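Local coordinates for protein putative agmatine deiminase (Streptococcus mutans, PDB 2EWO) that probably catalyses the hydrolytic deimination of agmatine to N-carbamoylputrescine and ammonia, at residues I319-Y323 with G357-C361; K273-T277 with A306-F311; W28-P32 with A45-F49; D36-L40 with E351-G355. One frame throughout, in Å; residues are numbered along the deposited sequence.

Contact 1: residues I319-Y323 with G357-C361; sequences ILPQY and GNIHC
Ile-359 meets the end of strand 317-321 with its CD1 methyl, Ile-359 CD1 lying 3.2 Å from Pro-321 N and 3.4 Å from Leu-320 C. The contact joins this strand of a mixed beta sheet to the loop between helix 350-353 and strand 364-367, in the interior of an alpha/beta-propeller of the guanidine-modifying superfamily. The reach of the isoleucine follows from its torsions: CG1 is anti to the carbonyl carbon (chi1 -51°), and a nearly straight chi2 of 173° extends CD1 toward the strand. Its other branch, CG2, faces CG2 of Ile-319 at 4.0 Å, the two side chains crossing at about a right angle; helix 43-57 packs on both through Val-52. Polar groups come close a little further along, although no hydrogen bond spans the segments. Tyr-323 and Asn-358 approach from opposite directions, ring and amide planes 78° apart. The strongest polar partner of Tyr-323 OH is Ser-307 O, modelled too close for the bond to be taken literally, while Asn-358 ND2 makes a weak bond to Thr-349 O. At the tyrosine edge Asn-358 CG lies in the ring plane, with ND2 3.3 Å from Tyr-323 CE1.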
loop_
_atom_site.group_PDB
_atom_site.type_symbol
_atom_site.label_atom_id
_atom_site.label_comp_id
_atom_site.label_asym_id
_atom_site.label_seq_id
_atom_site.Cartn_x
_atom_site.Cartn_y
_atom_site.Cartn_z
ATOM N N ILE A 319 -24.698 -24.731 3.722
ATOM C CA ILE A 319 -24.189 -24.134 2.501
ATOM C C ILE A 319 -23.286 -25.201 1.904
ATOM O O ILE A 319 -22.210 -25.483 2.431
ATOM C CB ILE A 319 -23.389 -22.858 2.806
ATOM C CG1 ILE A 319 -24.134 -22.010 3.857
ATOM C CG2 ILE A 319 -23.166 -22.077 1.516
ATOM C CD1 ILE A 319 -25.458 -21.393 3.402
ATOM N N LEU A 320 -23.745 -25.809 0.814
ATOM C CA LEU A 320 -23.001 -26.883 0.163
ATOM C C LEU A 320 -22.496 -26.516 -1.231
ATOM O O LEU A 320 -23.159 -25.794 -1.982
ATOM C CB LEU A 320 -23.884 -28.142 0.078
ATOM C CG LEU A 320 -23.296 -29.461 -0.442
ATOM C CD1 LEU A 320 -22.509 -30.156 0.672
ATOM C CD2 LEU A 320 -24.428 -30.365 -0.913
ATOM N N PRO A 321 -21.301 -27.016 -1.585
ATOM C CA PRO A 321 -20.696 -26.748 -2.893
ATOM C C PRO A 321 -21.350 -27.516 -4.032
ATOM O O PRO A 321 -21.727 -28.669 -3.868
ATOM C CB PRO A 321 -19.231 -27.124 -2.675
ATOM C CG PRO A 321 -19.295 -28.180 -1.621
ATOM C CD PRO A 321 -20.334 -27.656 -0.673
ATOM N N GLN A 322 -21.496 -26.856 -5.178
ATOM C CA GLN A 322 -22.103 -27.457 -6.366
ATOM C C GLN A 322 -21.199 -27.182 -7.566
ATOM O O GLN A 322 -21.357 -26.166 -8.260
ATOM C CB GLN A 322 -23.486 -26.851 -6.639
ATOM C CG GLN A 322 -24.519 -26.991 -5.522
ATOM C CD GLN A 322 -24.987 -28.418 -5.315
ATOM O OE1 GLN A 322 -24.240 -29.262 -4.821
ATOM N NE2 GLN A 322 -26.230 -28.696 -5.702
ATOM N N TYR A 323 -20.267 -28.097 -7.815
ATOM C CA TYR A 323 -19.312 -27.954 -8.918
ATOM C C TYR A 323 -19.899 -28.188 -10.315
ATOM O O TYR A 323 -19.307 -27.800 -11.329
ATOM C CB TYR A 323 -18.133 -28.905 -8.699
ATOM C CG TYR A 323 -17.631 -28.917 -7.277
ATOM C CD1 TYR A 323 -17.079 -27.776 -6.696
ATOM C CD2 TYR A 323 -17.725 -30.070 -6.504
ATOM C CE1 TYR A 323 -16.633 -27.785 -5.367
ATOM C CE2 TYR A 323 -17.286 -30.094 -5.182
ATOM C CZ TYR A 323 -16.742 -28.957 -4.616
ATOM O OH TYR A 323 -16.315 -28.999 -3.307
ATOM N N GLY A 357 -9.382 -25.292 -2.044
ATOM C CA GLY A 357 -10.190 -25.174 -0.844
ATOM C C GLY A 357 -11.592 -24.725 -1.207
ATOM O O GLY A 357 -11.772 -24.060 -2.231
ATOM N N ASN A 358 -12.581 -25.086 -0.387
ATOM C CA ASN A 358 -13.966 -24.694 -0.660
ATOM C C ASN A 358 -14.680 -23.972 0.473
ATOM O O ASN A 358 -14.075 -23.625 1.484
ATOM C CB ASN A 358 -14.810 -25.902 -1.088
ATOM C CG ASN A 358 -15.199 -25.854 -2.569
ATOM O OD1 ASN A 358 -14.342 -25.920 -3.455
ATOM N ND2 ASN A 358 -16.498 -25.736 -2.838
ATOM N N ILE A 359 -15.981 -23.765 0.270
ATOM C CA ILE A 359 -16.863 -23.055 1.201
ATOM C C ILE A 359 -16.446 -23.080 2.658
ATOM O O ILE A 359 -16.526 -22.056 3.340
ATOM C CB ILE A 359 -18.319 -23.572 1.115
ATOM C CG1 ILE A 359 -18.788 -23.575 -0.339
ATOM C CG2 ILE A 359 -19.231 -22.660 1.910
ATOM C CD1 ILE A 359 -20.127 -24.220 -0.550
ATOM N N HIS A 360 -16.017 -24.220 3.102
ATOM C CA HIS A 360 -15.608 -24.341 4.509
ATOM C C HIS A 360 -14.281 -23.611 4.736
ATOM O O HIS A 360 -14.121 -22.859 5.704
ATOM C CB HIS A 360 -15.429 -25.820 4.876
ATOM C CG HIS A 360 -15.290 -26.053 6.384
ATOM N ND1 HIS A 360 -16.200 -25.532 7.299
ATOM C CD2 HIS A 360 -14.369 -26.736 7.116
ATOM C CE1 HIS A 360 -15.822 -25.898 8.511
ATOM N NE2 HIS A 360 -14.732 -26.615 8.419
ATOM N N CYS A 361 -13.366 -23.852 3.820
ATOM C CA CYS A 361 -12.013 -23.282 3.879
ATOM C C CYS A 361 -12.025 -21.742 3.799
ATOM O O CYS A 361 -11.009 -21.081 4.052
ATOM C CB CYS A 361 -11.173 -23.806 2.711
ATOM S SG CYS A 361 -10.502 -25.518 2.999
#

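Contact 2: residues K273-T277 with A306-F311; sequences KMCVT and ASYLNF
Tyr-308 lies along the backbone of 273-277, with Cys-275 O in the ring plane at its edge, 3.0 Å from Tyr-308 CD2. The phenol ends level with Thr-277, whose CG2 is 3.3 Å from Tyr-308 OH; that hydroxyl is hydrogen-bonded to Asp-328 OD1. A chi1 of 49° sets Thr-277 OG1 between the backbone N and the carbonyl carbon, which turns CG2 anti to the carbonyl carbon and brings it between the phenol and Ala-306, with Thr-277 CG2 4.2 Å from Ala-306 CB. Cys-275 adds a sulfur-aromatic contact, its SG 4.4 Å from the Tyr-308 ring centroid and set obliquely, 43° off the normal. At the other end selenomethionine Met-274 crosses Tyr-308 at about a right angle, its CG 3.8 Å from Tyr-308 CB. Bends at chi2 and chi3 then carry its CE methyl to Phe-311 CE2, at 3.5 Å, with Leu-309 CD2 also near. Side chains of helix 328-338 pack on Met-274, Cys-275 and Tyr-308. No hydrogen bond clearly joins the segments, and apolar packing accounts for their contact. Tyr-308 and Leu-309 are the two central residues of a type I beta turn from Ser-307 to Asn-310, a reversal leading into strand 312-314 of the alpha/beta-propeller.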
loop_
_atom_site.group_PDB
_atom_site.type_symbol
_atom_site.label_atom_id
_atom_site.label_comp_id
_atom_site.label_asym_id
_atom_site.label_seq_id
_atom_site.Cartn_x
_atom_site.Cartn_y
_atom_site.Cartn_z
ATOM N N LYS A 273 -22.371 -41.181 4.900
ATOM C CA LYS A 273 -21.722 -41.280 3.613
ATOM C C LYS A 273 -21.996 -40.116 2.678
ATOM O O LYS A 273 -23.141 -39.838 2.324
ATOM C CB LYS A 273 -22.106 -42.588 2.922
ATOM C CG LYS A 273 -21.349 -43.813 3.418
ATOM C CD LYS A 273 -21.602 -44.991 2.491
ATOM C CE LYS A 273 -20.901 -46.255 2.950
ATOM N NZ LYS A 273 -21.123 -47.375 1.987
HETATM N N MSE A 274 -20.923 -39.439 2.286
HETATM C CA MSE A 274 -21.000 -38.317 1.361
HETATM C C MSE A 274 -20.459 -38.875 0.049
HETATM O O MSE A 274 -19.771 -39.893 0.048
HETATM C CB MSE A 274 -20.109 -37.167 1.859
HETATM C CG MSE A 274 -20.199 -35.863 1.048
HETATM SE SE MSE A 274 -21.945 -34.952 1.178
HETATM C CE MSE A 274 -21.870 -34.489 3.073
ATOM N N CYS A 275 -20.770 -38.234 -1.070
ATOM C CA CYS A 275 -20.269 -38.713 -2.349
ATOM C C CYS A 275 -19.144 -37.814 -2.831
ATOM O O CYS A 275 -18.943 -36.712 -2.309
ATOM C CB CYS A 275 -21.382 -38.714 -3.391
ATOM S SG CYS A 275 -21.883 -37.060 -3.901
ATOM N N VAL A 276 -18.419 -38.300 -3.831
ATOM C CA VAL A 276 -17.317 -37.563 -4.434
ATOM C C VAL A 276 -17.655 -37.313 -5.901
ATOM O O VAL A 276 -18.410 -38.076 -6.506
ATOM C CB VAL A 276 -15.976 -38.357 -4.352
ATOM C CG1 VAL A 276 -15.464 -38.383 -2.917
ATOM C CG2 VAL A 276 -16.166 -39.775 -4.870
ATOM N N THR A 277 -17.109 -36.246 -6.474
ATOM C CA THR A 277 -17.373 -35.947 -7.876
ATOM C C THR A 277 -16.983 -37.152 -8.739
ATOM O O THR A 277 -16.220 -38.016 -8.304
ATOM C CB THR A 277 -16.581 -34.701 -8.340
ATOM O OG1 THR A 277 -15.208 -34.831 -7.951
ATOM C CG2 THR A 277 -17.163 -33.444 -7.731
ATOM N N ALA A 306 -12.188 -31.122 -5.388
ATOM C CA ALA A 306 -13.598 -30.705 -5.373
ATOM C C ALA A 306 -14.347 -31.695 -4.471
ATOM O O ALA A 306 -14.889 -32.692 -4.946
ATOM C CB ALA A 306 -14.181 -30.716 -6.787
ATOM N N SER A 307 -14.363 -31.413 -3.167
ATOM C CA SER A 307 -15.008 -32.273 -2.175
ATOM C C SER A 307 -16.322 -31.674 -1.652
ATOM O O SER A 307 -16.400 -30.477 -1.373
ATOM C CB SER A 307 -14.028 -32.511 -1.015
ATOM O OG SER A 307 -14.542 -33.398 -0.044
ATOM N N TYR A 308 -17.350 -32.512 -1.525
ATOM C CA TYR A 308 -18.656 -32.059 -1.037
ATOM C C TYR A 308 -18.653 -31.969 0.495
ATOM O O TYR A 308 -19.568 -31.412 1.102
ATOM C CB TYR A 308 -19.771 -33.019 -1.500
ATOM C CG TYR A 308 -19.991 -33.065 -3.002
ATOM C CD1 TYR A 308 -20.546 -31.979 -3.681
ATOM C CD2 TYR A 308 -19.602 -34.183 -3.752
ATOM C CE1 TYR A 308 -20.706 -32.000 -5.072
ATOM C CE2 TYR A 308 -19.754 -34.216 -5.144
ATOM C CZ TYR A 308 -20.305 -33.119 -5.798
ATOM O OH TYR A 308 -20.439 -33.133 -7.173
ATOM N N LEU A 309 -17.611 -32.516 1.110
ATOM C CA LEU A 309 -17.488 -32.501 2.555
ATOM C C LEU A 309 -17.146 -31.084 3.014
ATOM O O LEU A 309 -17.189 -30.768 4.209
ATOM C CB LEU A 309 -16.405 -33.489 2.984
ATOM C CG LEU A 309 -16.567 -34.169 4.348
ATOM C CD1 LEU A 309 -16.283 -33.182 5.470
ATOM C CD2 LEU A 309 -17.975 -34.748 4.467
ATOM N N ASN A 310 -16.813 -30.228 2.053
ATOM C CA ASN A 310 -16.471 -28.832 2.323
ATOM C C ASN A 310 -17.735 -27.988 2.420
ATOM O O ASN A 310 -17.976 -27.113 1.593
ATOM C CB ASN A 310 -15.567 -28.286 1.202
ATOM C CG ASN A 310 -14.090 -28.491 1.485
ATOM O OD1 ASN A 310 -13.453 -27.665 2.152
ATOM N ND2 ASN A 310 -13.541 -29.600 0.994
ATOM N N PHE A 311 -18.546 -28.266 3.429
ATOM C CA PHE A 311 -19.782 -27.516 3.623
ATOM C C PHE A 311 -19.770 -26.803 4.988
ATOM O O PHE A 311 -19.114 -27.246 5.947
ATOM C CB PHE A 311 -21.013 -28.455 3.471
ATOM C CG PHE A 311 -20.972 -29.673 4.365
ATOM C CD1 PHE A 311 -21.437 -29.605 5.673
ATOM C CD2 PHE A 311 -20.390 -30.859 3.925
ATOM C CE1 PHE A 311 -21.315 -30.689 6.530
ATOM C CE2 PHE A 311 -20.263 -31.949 4.778
ATOM C CZ PHE A 311 -20.725 -31.860 6.083
#

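Contact 3: residues W28-P32 with A45-F49; sequences WMLWP and AQKAF
Pro-32 is the main projection here, a compact ring set into a hollow on helix 43-57 whose floor is the face of Phe-49. Its CD atom stands 3.5 Å from the Phe-49 ring centroid and 10° off the normal, a CH-pi contact almost over the centre of the ring. The walls of the hollow come from the preceding turn of the helix: Pro-32 CG is 3.9 Å from Gln-46 CG and 4.2 Å from Ala-45 CB. Both segments belong to a beta-alpha-beta unit, strand 24-29 followed by helix 43-57 and then strand 62-66, within a fold consistent with the alpha/beta-propeller of this family. Beside the proline, Gln-46 supplies a second bump. Its CG rises over one face of the Trp-31 indole, 3.0 Å above the plane and offset toward the rim, the two side chains crossing at about a right angle. With Trp-31 CG anti to the backbone N (chi1 -170°), the indole swings back toward the helix although its first bond leaves in the other direction. Selenomethionine Met-29 slides past Phe-49 in the opposite direction, its CE methyl 3.4 Å from Phe-49 CD2.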
loop_
_atom_site.group_PDB
_atom_site.type_symbol
_atom_site.label_atom_id
_atom_site.label_comp_id
_atom_site.label_asym_id
_atom_site.label_seq_id
_atom_site.Cartn_x
_atom_site.Cartn_y
_atom_site.Cartn_z
ATOM N N TRP A 28 -17.767 -15.256 9.544
ATOM C CA TRP A 28 -16.688 -14.425 9.045
ATOM C C TRP A 28 -16.083 -15.027 7.789
ATOM O O TRP A 28 -15.915 -16.243 7.703
ATOM C CB TRP A 28 -15.584 -14.302 10.099
ATOM C CG TRP A 28 -16.008 -13.620 11.369
ATOM C CD1 TRP A 28 -16.598 -14.197 12.467
ATOM C CD2 TRP A 28 -15.874 -12.229 11.674
ATOM N NE1 TRP A 28 -16.835 -13.249 13.434
ATOM C CE2 TRP A 28 -16.403 -12.034 12.972
ATOM C CE3 TRP A 28 -15.358 -11.126 10.977
ATOM C CZ2 TRP A 28 -16.433 -10.789 13.581
ATOM C CZ3 TRP A 28 -15.388 -9.888 11.586
ATOM C CH2 TRP A 28 -15.924 -9.731 12.877
HETATM N N MSE A 29 -15.765 -14.168 6.821
HETATM C CA MSE A 29 -15.114 -14.589 5.583
HETATM C C MSE A 29 -14.332 -13.441 4.917
HETATM O O MSE A 29 -14.763 -12.286 4.920
HETATM C CB MSE A 29 -16.123 -15.223 4.611
HETATM C CG MSE A 29 -17.355 -14.393 4.226
HETATM SE SE MSE A 29 -18.577 -15.354 2.963
HETATM C CE MSE A 29 -17.583 -15.087 1.296
ATOM N N LEU A 30 -13.163 -13.780 4.375
ATOM C CA LEU A 30 -12.282 -12.813 3.723
ATOM C C LEU A 30 -12.655 -12.477 2.271
ATOM O O LEU A 30 -13.801 -12.650 1.862
ATOM C CB LEU A 30 -10.832 -13.310 3.792
ATOM C CG LEU A 30 -10.160 -13.240 5.169
ATOM C CD1 LEU A 30 -8.865 -14.026 5.143
ATOM C CD2 LEU A 30 -9.910 -11.780 5.552
ATOM N N TRP A 31 -11.691 -11.993 1.495
ATOM C CA TRP A 31 -11.961 -11.619 0.113
ATOM C C TRP A 31 -10.770 -11.886 -0.791
ATOM O O TRP A 31 -9.708 -11.297 -0.619
ATOM C CB TRP A 31 -12.317 -10.141 0.049
ATOM C CG TRP A 31 -12.853 -9.691 -1.277
ATOM C CD1 TRP A 31 -12.166 -9.063 -2.283
ATOM C CD2 TRP A 31 -14.215 -9.766 -1.707
ATOM N NE1 TRP A 31 -13.026 -8.732 -3.309
ATOM C CE2 TRP A 31 -14.287 -9.154 -2.980
ATOM C CE3 TRP A 31 -15.385 -10.291 -1.136
ATOM C CZ2 TRP A 31 -15.483 -9.051 -3.689
ATOM C CZ3 TRP A 31 -16.572 -10.188 -1.838
ATOM C CH2 TRP A 31 -16.613 -9.572 -3.104
ATOM N N PRO A 32 -10.940 -12.761 -1.785
ATOM C CA PRO A 32 -9.873 -13.111 -2.725
ATOM C C PRO A 32 -9.432 -11.950 -3.592
ATOM O O PRO A 32 -10.261 -11.178 -4.076
ATOM C CB PRO A 32 -10.501 -14.227 -3.545
ATOM C CG PRO A 32 -11.940 -13.802 -3.602
ATOM C CD PRO A 32 -12.199 -13.421 -2.163
ATOM N N ALA A 45 -13.659 -15.592 -8.823
ATOM C CA ALA A 45 -13.665 -16.085 -7.455
ATOM C C ALA A 45 -14.422 -15.130 -6.550
ATOM O O ALA A 45 -15.110 -15.559 -5.617
ATOM C CB ALA A 45 -12.232 -16.259 -6.956
ATOM N N GLN A 46 -14.288 -13.835 -6.822
ATOM C CA GLN A 46 -14.980 -12.837 -6.012
ATOM C C GLN A 46 -16.487 -13.044 -6.074
ATOM O O GLN A 46 -17.170 -13.104 -5.040
ATOM C CB GLN A 46 -14.594 -11.419 -6.465
ATOM C CG GLN A 46 -13.275 -10.972 -5.860
ATOM C CD GLN A 46 -12.675 -9.756 -6.523
ATOM O OE1 GLN A 46 -11.746 -9.154 -5.985
ATOM N NE2 GLN A 46 -13.184 -9.391 -7.695
ATOM N N LYS A 47 -17.000 -13.169 -7.293
ATOM C CA LYS A 47 -18.424 -13.392 -7.495
ATOM C C LYS A 47 -18.825 -14.686 -6.794
ATOM O O LYS A 47 -19.912 -14.795 -6.235
ATOM C CB LYS A 47 -18.736 -13.497 -8.985
ATOM C CG LYS A 47 -20.216 -13.486 -9.268
ATOM C CD LYS A 47 -20.522 -13.871 -10.692
ATOM C CE LYS A 47 -22.023 -14.005 -10.868
ATOM N NZ LYS A 47 -22.604 -14.953 -9.863
ATOM N N ALA A 48 -17.933 -15.665 -6.831
ATOM C CA ALA A 48 -18.185 -16.939 -6.194
ATOM C C ALA A 48 -18.258 -16.723 -4.692
ATOM O O ALA A 48 -19.006 -17.402 -3.989
ATOM C CB ALA A 48 -17.077 -17.921 -6.535
ATOM N N PHE A 49 -17.466 -15.780 -4.192
ATOM C CA PHE A 49 -17.475 -15.487 -2.761
ATOM C C PHE A 49 -18.729 -14.692 -2.419
ATOM O O PHE A 49 -19.349 -14.903 -1.373
ATOM C CB PHE A 49 -16.234 -14.693 -2.369
ATOM C CG PHE A 49 -15.114 -15.538 -1.832
ATOM C CD1 PHE A 49 -14.474 -16.474 -2.636
ATOM C CD2 PHE A 49 -14.675 -15.369 -0.520
ATOM C CE1 PHE A 49 -13.408 -17.224 -2.138
ATOM C CE2 PHE A 49 -13.611 -16.114 -0.011
ATOM C CZ PHE A 49 -12.975 -17.041 -0.821
#

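Contact 4: residues D36-L40 with E351-G355; sequences DNWRL and EIAYG
Arg-39 and Glu-351 meet at about a right angle and form a salt bridge, with Arg-39 NH2 2.7 Å from Glu-351 OE2. The same nitrogen makes a weaker, longer hydrogen bond to Glu-351 OE1 (3.2 Å, 153° at the hydrogen). The guanidinium and carboxylate planes are 59° apart, so the pair is tilted and lacks the coplanar geometry of a symmetric bidentate bridge. The arginine chain runs extended from CG to NE, whereas the glutamate bends at chi2 (71°) to turn its carboxylate toward the guanidinium. Tyr-354 borders the pair, with Glu-351 OE1 in its ring plane at the edge. Trp-38 meets the other segment with the six-membered end of its indole. Trp-38 CZ3 lies 3.5 Å from Ile-352 CA, which sits at the ring edge near its plane, while Gly-355 CA approaches the same CZ3 obliquely at 3.6 Å. Asn-37, the residue before it, places OD1 3.5 Å above one face of the Trp-38 ring, offset toward the rim. The indole nitrogen is engaged elsewhere, Trp-38 NE1 being hydrogen-bonded to Asp-95 OD1. One water bridges the backbones weakly, between Arg-39 N and Glu-351 O. Leu-40 touches Leu-40 of a second subunit. The contact joins the connection from strand 24-29 to helix 43-57 with short helix 350-353. Ala-45 of helix 43-57 packs on Trp-38, and Ala-48 and Phe-49 of that helix pack on Ile-352.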
loop_
_atom_site.group_PDB
_atom_site.type_symbol
_atom_site.label_atom_id
_atom_site.label_comp_id
_atom_site.label_asym_id
_atom_site.label_seq_id
_atom_site.Cartn_x
_atom_site.Cartn_y
_atom_site.Cartn_z
ATOM N N ASP A 36 -1.720 -14.299 -8.091
ATOM C CA ASP A 36 -0.769 -15.393 -7.950
ATOM C C ASP A 36 -1.550 -16.689 -7.824
ATOM O O ASP A 36 -1.057 -17.749 -8.190
ATOM C CB ASP A 36 0.070 -15.221 -6.674
ATOM C CG ASP A 36 0.834 -13.908 -6.630
ATOM O OD1 ASP A 36 0.195 -12.832 -6.794
ATOM O OD2 ASP A 36 2.077 -13.952 -6.411
ATOM N N ASN A 37 -2.767 -16.604 -7.293
ATOM C CA ASN A 37 -3.573 -17.798 -7.097
ATOM C C ASN A 37 -4.923 -17.830 -7.817
ATOM O O ASN A 37 -5.347 -18.886 -8.279
ATOM C CB ASN A 37 -3.803 -18.016 -5.606
ATOM C CG ASN A 37 -4.630 -19.243 -5.324
ATOM O OD1 ASN A 37 -5.407 -19.268 -4.369
ATOM N ND2 ASN A 37 -4.464 -20.275 -6.141
ATOM N N TRP A 38 -5.601 -16.691 -7.908
ATOM C CA TRP A 38 -6.900 -16.648 -8.561
ATOM C C TRP A 38 -6.832 -16.118 -9.986
ATOM O O TRP A 38 -6.261 -15.059 -10.246
ATOM C CB TRP A 38 -7.874 -15.810 -7.734
ATOM C CG TRP A 38 -7.896 -16.189 -6.273
ATOM C CD1 TRP A 38 -7.222 -15.578 -5.260
ATOM C CD2 TRP A 38 -8.624 -17.270 -5.672
ATOM N NE1 TRP A 38 -7.487 -16.204 -4.066
ATOM C CE2 TRP A 38 -8.345 -17.246 -4.290
ATOM C CE3 TRP A 38 -9.483 -18.257 -6.168
ATOM C CZ2 TRP A 38 -8.895 -18.167 -3.395
ATOM C CZ3 TRP A 38 -10.032 -19.175 -5.275
ATOM C CH2 TRP A 38 -9.735 -19.122 -3.904
ATOM N N ARG A 39 -7.432 -16.862 -10.912
ATOM C CA ARG A 39 -7.414 -16.480 -12.315
ATOM C C ARG A 39 -8.278 -15.276 -12.606
ATOM O O ARG A 39 -9.170 -14.936 -11.835
ATOM C CB ARG A 39 -7.869 -17.648 -13.183
ATOM C CG ARG A 39 -9.357 -17.938 -13.116
ATOM C CD ARG A 39 -9.690 -19.220 -13.874
ATOM N NE ARG A 39 -11.124 -19.472 -13.908
ATOM C CZ ARG A 39 -11.936 -18.996 -14.841
ATOM N NH1 ARG A 39 -11.461 -18.246 -15.826
ATOM N NH2 ARG A 39 -13.227 -19.260 -14.775
ATOM N N LEU A 40 -7.992 -14.641 -13.734
ATOM C CA LEU A 40 -8.730 -13.469 -14.171
ATOM C C LEU A 40 -8.873 -12.401 -13.086
ATOM O O LEU A 40 -9.981 -12.007 -12.728
ATOM C CB LEU A 40 -10.119 -13.886 -14.680
ATOM C CG LEU A 40 -10.234 -14.584 -16.044
ATOM C CD1 LEU A 40 -9.624 -13.697 -17.126
ATOM C CD2 LEU A 40 -9.534 -15.921 -16.004
ATOM N N GLU A 351 -15.532 -22.263 -8.712
ATOM C CA GLU A 351 -14.553 -21.243 -9.092
ATOM C C GLU A 351 -13.501 -20.993 -8.001
ATOM O O GLU A 351 -12.396 -20.523 -8.287
ATOM C CB GLU A 351 -15.266 -19.929 -9.426
ATOM C CG GLU A 351 -14.375 -18.925 -10.136
ATOM C CD GLU A 351 -14.059 -19.343 -11.559
ATOM O OE1 GLU A 351 -14.840 -20.143 -12.117
ATOM O OE2 GLU A 351 -13.043 -18.871 -12.120
ATOM N N ILE A 352 -13.848 -21.303 -6.753
ATOM C CA ILE A 352 -12.917 -21.113 -5.650
ATOM C C ILE A 352 -12.174 -22.422 -5.397
ATOM O O ILE A 352 -11.135 -22.451 -4.730
ATOM C CB ILE A 352 -13.632 -20.663 -4.338
ATOM C CG1 ILE A 352 -14.269 -21.849 -3.628
ATOM C CG2 ILE A 352 -14.717 -19.655 -4.644
ATOM C CD1 ILE A 352 -14.698 -21.493 -2.233
ATOM N N ALA A 353 -12.717 -23.509 -5.933
ATOM C CA ALA A 353 -12.083 -24.812 -5.779
ATOM C C ALA A 353 -10.834 -24.833 -6.650
ATOM O O ALA A 353 -9.991 -25.719 -6.526
ATOM C CB ALA A 353 -13.036 -25.917 -6.198
ATOM N N TYR A 354 -10.727 -23.848 -7.539
ATOM C CA TYR A 354 -9.559 -23.732 -8.402
ATOM C C TYR A 354 -8.424 -23.074 -7.612
ATOM O O TYR A 354 -7.296 -22.959 -8.098
ATOM C CB TYR A 354 -9.867 -22.872 -9.629
ATOM C CG TYR A 354 -10.850 -23.475 -10.608
ATOM C CD1 TYR A 354 -10.737 -24.805 -11.010
ATOM C CD2 TYR A 354 -11.863 -22.700 -11.177
ATOM C CE1 TYR A 354 -11.607 -25.350 -11.956
ATOM C CE2 TYR A 354 -12.738 -23.236 -12.126
ATOM C CZ TYR A 354 -12.600 -24.560 -12.508
ATOM O OH TYR A 354 -13.444 -25.108 -13.443
ATOM N N GLY A 355 -8.738 -22.640 -6.394
ATOM C CA GLY A 355 -7.751 -21.989 -5.552
ATOM C C GLY A 355 -7.244 -22.902 -4.462
ATOM O O GLY A 355 -6.360 -22.530 -3.694
HETATM O O HOH W 1 -9.654 -19.001 -9.619
#

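How the contacts relate
Contacts 1, 2 and 3 are buried, whereas contact 4 is only partly so and reaches a subunit boundary; it alone carries a salt bridge, while the other three rest on apolar and aromatic packing. Contacts 3 and 4 share the 24-29/43-57 region: Ala-48 CB is 3.5 Å from Ile-352 CG2, and Pro-32 CB is 3.6 Å from Trp-38 NE1. Ile-352 also reaches contact 1, its CD1 lying 3.6 Å from Ile-359 N. Contacts 1 and 2 adjoin, their centres 9 Å apart, where Pro-321 CD lies 3.3 Å from Asn-310 O. Contacts 2 and 3, with centres about 20 Å apart, do not touch.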